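Local coordinates for protein D-alanyl-D-alanine carboxypeptidase (Enterococcus faecalis V583, PDB 5ZHF) that cleaves the C-terminal D-alanine from peptidoglycan-derived pentapeptides as a zinc-dependent carboxypeptidase associated with vancomycin resistance, at residues A[46-51]-A[185-190]; A[71-76]-A[171-176]. One frame throughout, in Å; residues are numbered along the deposited sequence.

Contact 1 (A[46-51]-A[185-190]); sequences VNRQNP and TGVSNE
Arg48 reaches across to Gly186 and supplies both direct hydrogen bonds between 46-51 and 185-190. Its CB lies 3.9 Å from a water that sits between the two loops, and CG comes nearer to the same water, at 3.4 Å. CD continues past it, and a bend at chi3 (-74°) turns the guanidinium toward 185-190. NE has a long, weak ion pair with Glu129. At the tip, NH1 and NH2 converge end-on upon one acceptor, Gly186 O, which lies close to the guanidinium plane. NH2 donates over 2.8 Å to Gly186 O with an N-H...O angle of 156°, but it approaches from well above the carbonyl plane. The NH1 bond to Gly186 O is longer, 3.2 Å, and more bent, 135°, although this nitrogen uses an in-plane lone pair. One carbonyl thus has two donors, a geometry that limits rotation of the guanidinium.

Water adds a looser link. The water beside CG donates to Thr185 O at 2.7 Å and accepts only weakly from Arg48 N. A second, suspiciously close to Gln49 NE2 and weakly bonded to Thr185 O, is a doubtful bridge. Asn47 OD1 accepts from Gln49 N in an Asx turn, while Thr185 OG1 accepts from Val187 N, 3.1 Å away, in an ST turn. Gly186, with positive phi, is where the chain leaves helix 182-185.

The contact therefore fastens the loop ahead of strand 60-62 to the connection between helix 182-185 and strand 193-196. That connection carries Glu190, the probable proton donor/acceptor, and pairs through Ser188 with Thr130, next to substrate-binding Trp131; from the 46-51 loop, Asn47 ND2 bonds to Glu213 of helix 212-218.

Contact 2 (A[71-76]-A[171-176]); sequences IRISPY and FGFIRR
Phe171 O is the polar atom that Tyr76 closes over: Tyr76 CB stands 3.4 Å from this oxygen, and Tyr76 CD1 is 3.7 Å from it. The oxygen is buried here without a hydrogen-bonding partner in the model, and the atoms of Tyr76 that approach it are all carbons. Tyr76 has CG anti to its carbonyl carbon (chi1 -63°), which brings the root of the ring obliquely past that oxygen. The approach is reciprocal, since Phe171 CB lies 3.8 Å from Tyr76 O.

Phe173 makes the apolar part of the contact with two corners of its ring. CE1 of Phe173 is 3.9 Å from Tyr76 C, which lies in the ring plane, and 4.0 Å from Tyr76 CB. On the other corner, Ile73 CD1 meets Phe173 CE2 at 4.1 Å, again near the ring plane. The two side chains cross at about a right angle, so Ile73 abuts the ring rim by its terminal methyl and does not lie over a face.

Tyr196 adds to the cluster, edge-to-face with Phe173 and in contact with the Tyr76 ring, while Leu77 also touches Phe173. The arrangement is helix-on-sheet packing: helix 74-86 and the 3-10 segment before it pack against strand 173-175 and the residues leading into it, an outermost strand of the four-stranded antiparallel sheet whose neighbouring strand, 193-196, carries the zinc ligand His193.

How the contacts relate
Contact 1 is a surface contact between two loops, polar and partly mediated by water; contact 2 is partly buried, with no hydrogen bond across it, and rests on aromatic and aliphatic packing. Their centres are 19 Å apart, on opposite sides of the chain's centre, yet the loop 185-190 and the strand-bearing 171-176 are linked: Arg175 NH2 probably bonds to Asn189 OD1, 3.1 Å away, and Thr185 CG2 packs on Arg176 NH1. Both relate to strand 193-196: contact 1 by the loop that leads to it, contact 2 by the strand 173-175 beside it. Along the chain, contact 2 falls wholly between the two halves of contact 1.

Contact 1 (A[46-51]-A[185-190])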
loop_
_atom_site.group_PDB
_atom_site.type_symbol
_atom_site.label_atom_id
_atom_site.label_comp_id
_atom_site.label_asym_id
_atom_site.label_seq_id
_atom_site.Cartn_x
_atom_site.Cartn_y
_atom_site.Cartn_z
ATOM N N VAL A 46 -10.115 1.653 3.870
ATOM C CA VAL A 46 -9.588 2.967 4.227
ATOM C C VAL A 46 -9.252 3.710 2.939
ATOM O O VAL A 46 -8.454 3.248 2.128
ATOM C CB VAL A 46 -8.346 2.893 5.152
ATOM C CG1 VAL A 46 -7.739 4.272 5.379
ATOM C CG2 VAL A 46 -8.756 2.272 6.478
ATOM N N ASN A 47 -9.865 4.866 2.767
ATOM C CA ASN A 47 -9.644 5.722 1.623
ATOM C C ASN A 47 -10.135 7.114 1.959
ATOM O O ASN A 47 -10.452 7.350 3.066
ATOM C CB ASN A 47 -10.240 5.180 0.334
ATOM C CG ASN A 47 -11.751 5.099 0.336
ATOM O OD1 ASN A 47 -12.432 5.673 1.134
ATOM N ND2 ASN A 47 -12.254 4.385 -0.603
ATOM N N ARG A 48 -10.209 8.021 1.006
ATOM C CA ARG A 48 -10.712 9.383 1.309
ATOM C C ARG A 48 -12.156 9.427 1.850
ATOM O O ARG A 48 -12.526 10.301 2.564
ATOM C CB ARG A 48 -10.499 10.282 0.116
ATOM C CG ARG A 48 -9.083 10.161 -0.384
ATOM C CD ARG A 48 -8.669 11.334 -1.237
ATOM N NE ARG A 48 -9.255 11.344 -2.565
ATOM C CZ ARG A 48 -8.641 10.898 -3.647
ATOM N NH1 ARG A 48 -9.231 10.940 -4.834
ATOM N NH2 ARG A 48 -7.419 10.444 -3.538
ATOM N N GLN A 49 -12.968 8.455 1.487
ATOM C CA GLN A 49 -14.349 8.374 1.965
ATOM C C GLN A 49 -14.548 7.470 3.200
ATOM O O GLN A 49 -15.623 7.354 3.716
ATOM C CB GLN A 49 -15.260 7.886 0.818
ATOM C CG GLN A 49 -15.340 8.824 -0.371
ATOM C CD GLN A 49 -14.038 8.950 -1.162
ATOM O OE1 GLN A 49 -13.540 10.005 -1.396
ATOM N NE2 GLN A 49 -13.517 7.827 -1.565
ATOM N N ASN A 50 -13.471 6.847 3.657
ATOM C CA ASN A 50 -13.501 5.885 4.716
ATOM C C ASN A 50 -12.261 6.068 5.615
ATOM O O ASN A 50 -11.288 5.337 5.466
ATOM C CB ASN A 50 -13.558 4.474 4.130
ATOM C CG ASN A 50 -14.871 4.188 3.402
ATOM O OD1 ASN A 50 -15.029 4.478 2.207
ATOM N ND2 ASN A 50 -15.802 3.603 4.117
ATOM N N PRO A 51 -12.297 7.040 6.548
ATOM C CA PRO A 51 -11.183 7.244 7.455
ATOM C C PRO A 51 -10.981 6.064 8.395
ATOM O O PRO A 51 -11.923 5.303 8.626
ATOM C CB PRO A 51 -11.608 8.467 8.293
ATOM C CG PRO A 51 -12.704 9.089 7.539
ATOM C CD PRO A 51 -13.398 7.979 6.828
ATOM N N THR A 185 -10.354 4.179 -7.381
ATOM C CA THR A 185 -9.559 4.303 -6.138
ATOM C C THR A 185 -9.236 5.753 -5.744
ATOM O O THR A 185 -8.996 6.042 -4.566
ATOM C CB THR A 185 -8.195 3.587 -6.242
ATOM O OG1 THR A 185 -7.401 4.218 -7.254
ATOM C CG2 THR A 185 -8.364 2.133 -6.527
ATOM N N GLY A 186 -9.200 6.642 -6.732
ATOM C CA GLY A 186 -8.748 8.000 -6.542
ATOM C C GLY A 186 -7.246 8.166 -6.402
ATOM O O GLY A 186 -6.776 9.246 -6.039
ATOM N N VAL A 187 -6.483 7.121 -6.726
ATOM C CA VAL A 187 -5.046 7.121 -6.489
ATOM C C VAL A 187 -4.330 6.730 -7.772
ATOM O O VAL A 187 -4.764 5.831 -8.495
ATOM C CB VAL A 187 -4.700 6.151 -5.321
ATOM C CG1 VAL A 187 -3.198 6.144 -5.043
ATOM C CG2 VAL A 187 -5.481 6.544 -4.064
ATOM N N SER A 188 -3.208 7.402 -8.034
ATOM C CA SER A 188 -2.372 7.132 -9.193
ATOM C C SER A 188 -1.700 5.757 -9.099
ATOM O O SER A 188 -1.746 5.084 -8.069
ATOM C CB SER A 188 -1.293 8.214 -9.323
ATOM O OG SER A 188 -1.869 9.520 -9.342
ATOM N N ASN A 189 -1.080 5.346 -10.197
ATOM C CA ASN A 189 -0.390 4.061 -10.270
ATOM C C ASN A 189 0.786 4.044 -9.288
ATOM O O ASN A 189 1.765 4.761 -9.482
ATOM C CB ASN A 189 0.085 3.828 -11.717
ATOM C CG ASN A 189 0.913 2.569 -11.879
ATOM O OD1 ASN A 189 0.748 1.605 -11.160
ATOM N ND2 ASN A 189 1.798 2.571 -12.875
ATOM N N GLU A 190 0.662 3.253 -8.220
ATOM C CA GLU A 190 1.694 3.110 -7.202
ATOM C C GLU A 190 2.101 1.637 -7.121
ATOM O O GLU A 190 1.624 0.887 -6.270
ATOM C CB GLU A 190 1.174 3.627 -5.850
ATOM C CG GLU A 190 0.864 5.117 -5.928
ATOM C CD GLU A 190 0.537 5.735 -4.596
ATOM O OE1 GLU A 190 0.065 5.030 -3.681
ATOM O OE2 GLU A 190 0.728 6.950 -4.489
HETATM O O HOH W 1 -9.453 7.303 -2.179
HETATM O O HOH W 2 -11.693 7.819 -3.259
#

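Contact 2 (A[71-76]-A[171-176])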
loop_
_atom_site.group_PDB
_atom_site.type_symbol
_atom_site.label_atom_id
_atom_site.label_comp_id
_atom_site.label_asym_id
_atom_site.label_seq_id
_atom_site.Cartn_x
_atom_site.Cartn_y
_atom_site.Cartn_z
ATOM N N ILE A 71 1.052 -7.168 13.403
ATOM C CA ILE A 71 1.571 -8.509 13.696
ATOM C C ILE A 71 0.800 -9.611 12.919
ATOM O O ILE A 71 1.374 -10.621 12.548
ATOM C CB ILE A 71 1.578 -8.810 15.215
ATOM C CG1 ILE A 71 2.330 -10.110 15.559
ATOM C CG2 ILE A 71 0.143 -8.919 15.733
ATOM C CD1 ILE A 71 3.806 -10.173 15.235
ATOM N N ARG A 72 -0.485 -9.375 12.623
ATOM C CA ARG A 72 -1.290 -10.376 11.949
ATOM C C ARG A 72 -0.838 -10.698 10.528
ATOM O O ARG A 72 -1.144 -11.780 10.026
ATOM C CB ARG A 72 -2.767 -9.964 11.962
ATOM C CG ARG A 72 -3.363 -9.989 13.357
ATOM C CD ARG A 72 -4.766 -9.421 13.366
ATOM N NE ARG A 72 -4.757 -7.972 13.231
ATOM C CZ ARG A 72 -5.812 -7.171 13.387
ATOM N NH1 ARG A 72 -7.012 -7.658 13.706
ATOM N NH2 ARG A 72 -5.672 -5.866 13.240
ATOM N N ILE A 73 -0.132 -9.756 9.872
ATOM C CA ILE A 73 0.324 -9.970 8.487
ATOM C C ILE A 73 1.767 -10.465 8.435
ATOM O O ILE A 73 2.229 -10.858 7.377
ATOM C CB ILE A 73 0.154 -8.719 7.559
ATOM C CG1 ILE A 73 1.298 -7.700 7.734
ATOM C CG2 ILE A 73 -1.200 -8.066 7.769
ATOM C CD1 ILE A 73 1.150 -6.479 6.839
ATOM N N SER A 74 2.437 -10.530 9.578
ATOM C CA SER A 74 3.858 -10.894 9.613
ATOM C C SER A 74 4.271 -12.190 8.874
ATOM O O SER A 74 5.174 -12.165 8.036
ATOM C CB SER A 74 4.364 -10.920 11.056
ATOM O OG SER A 74 5.711 -11.350 11.048
ATOM N N PRO A 75 3.634 -13.340 9.171
ATOM C CA PRO A 75 4.044 -14.565 8.459
ATOM C C PRO A 75 3.769 -14.548 6.969
ATOM O O PRO A 75 4.503 -15.164 6.203
ATOM C CB PRO A 75 3.273 -15.687 9.172
ATOM C CG PRO A 75 2.179 -15.014 9.893
ATOM C CD PRO A 75 2.548 -13.586 10.139
ATOM N N TYR A 76 2.729 -13.830 6.552
ATOM C CA TYR A 76 2.359 -13.740 5.152
ATOM C C TYR A 76 3.373 -12.878 4.395
ATOM O O TYR A 76 3.786 -13.252 3.317
ATOM C CB TYR A 76 0.973 -13.148 5.007
ATOM C CG TYR A 76 -0.079 -14.030 5.638
ATOM C CD1 TYR A 76 -0.555 -15.143 4.971
ATOM C CD2 TYR A 76 -0.580 -13.743 6.908
ATOM C CE1 TYR A 76 -1.509 -15.973 5.557
ATOM C CE2 TYR A 76 -1.531 -14.569 7.512
ATOM C CZ TYR A 76 -1.991 -15.671 6.827
ATOM O OH TYR A 76 -2.963 -16.484 7.413
ATOM N N PHE A 171 -0.050 -14.736 -1.295
ATOM C CA PHE A 171 0.309 -14.471 0.097
ATOM C C PHE A 171 -0.635 -13.497 0.776
ATOM O O PHE A 171 -0.384 -13.067 1.904
ATOM C CB PHE A 171 1.748 -13.962 0.151
ATOM C CG PHE A 171 2.674 -14.835 -0.608
ATOM C CD1 PHE A 171 3.169 -15.989 -0.034
ATOM C CD2 PHE A 171 2.992 -14.547 -1.925
ATOM C CE1 PHE A 171 3.991 -16.854 -0.763
ATOM C CE2 PHE A 171 3.810 -15.401 -2.649
ATOM C CZ PHE A 171 4.324 -16.543 -2.058
ATOM N N GLY A 172 -1.752 -13.194 0.114
ATOM C CA GLY A 172 -2.787 -12.371 0.700
ATOM C C GLY A 172 -2.653 -10.876 0.460
ATOM O O GLY A 172 -3.348 -10.101 1.088
ATOM N N PHE A 173 -1.732 -10.454 -0.413
ATOM C CA PHE A 173 -1.545 -9.041 -0.682
ATOM C C PHE A 173 -2.018 -8.675 -2.091
ATOM O O PHE A 173 -1.826 -9.440 -3.037
ATOM C CB PHE A 173 -0.055 -8.661 -0.567
ATOM C CG PHE A 173 0.495 -8.743 0.813
ATOM C CD1 PHE A 173 0.937 -9.950 1.324
ATOM C CD2 PHE A 173 0.606 -7.602 1.609
ATOM C CE1 PHE A 173 1.469 -10.014 2.601
ATOM C CE2 PHE A 173 1.131 -7.657 2.894
ATOM C CZ PHE A 173 1.567 -8.873 3.381
ATOM N N ILE A 174 -2.607 -7.498 -2.227
ATOM C CA ILE A 174 -3.037 -6.973 -3.519
ATOM C C ILE A 174 -2.291 -5.702 -3.901
ATOM O O ILE A 174 -1.884 -4.892 -3.032
ATOM C CB ILE A 174 -4.565 -6.723 -3.581
ATOM C CG1 ILE A 174 -5.018 -5.697 -2.517
ATOM C CG2 ILE A 174 -5.292 -8.035 -3.386
ATOM C CD1 ILE A 174 -6.514 -5.393 -2.523
ATOM N N ARG A 175 -2.123 -5.545 -5.220
ATOM C CA ARG A 175 -1.649 -4.310 -5.814
ATOM C C ARG A 175 -2.805 -3.329 -5.682
ATOM O O ARG A 175 -3.774 -3.366 -6.453
ATOM C CB ARG A 175 -1.252 -4.536 -7.278
ATOM C CG ARG A 175 -0.636 -3.323 -7.933
ATOM C CD ARG A 175 -0.379 -3.593 -9.395
ATOM N NE ARG A 175 0.209 -2.434 -10.067
ATOM C CZ ARG A 175 0.768 -2.476 -11.280
ATOM N NH1 ARG A 175 0.860 -3.619 -11.953
ATOM N NH2 ARG A 175 1.274 -1.374 -11.808
ATOM N N ARG A 176 -2.725 -2.506 -4.648
ATOM C CA ARG A 176 -3.891 -1.776 -4.165
ATOM C C ARG A 176 -4.400 -0.716 -5.130
ATOM O O ARG A 176 -5.612 -0.440 -5.165
ATOM C CB ARG A 176 -3.539 -1.099 -2.859
ATOM C CG ARG A 176 -4.661 -0.335 -2.195
ATOM C CD ARG A 176 -5.813 -1.237 -1.854
ATOM N NE ARG A 176 -6.881 -0.505 -1.193
ATOM C CZ ARG A 176 -7.866 0.157 -1.806
ATOM N NH1 ARG A 176 -7.899 0.279 -3.137
ATOM N NH2 ARG A 176 -8.812 0.732 -1.068
#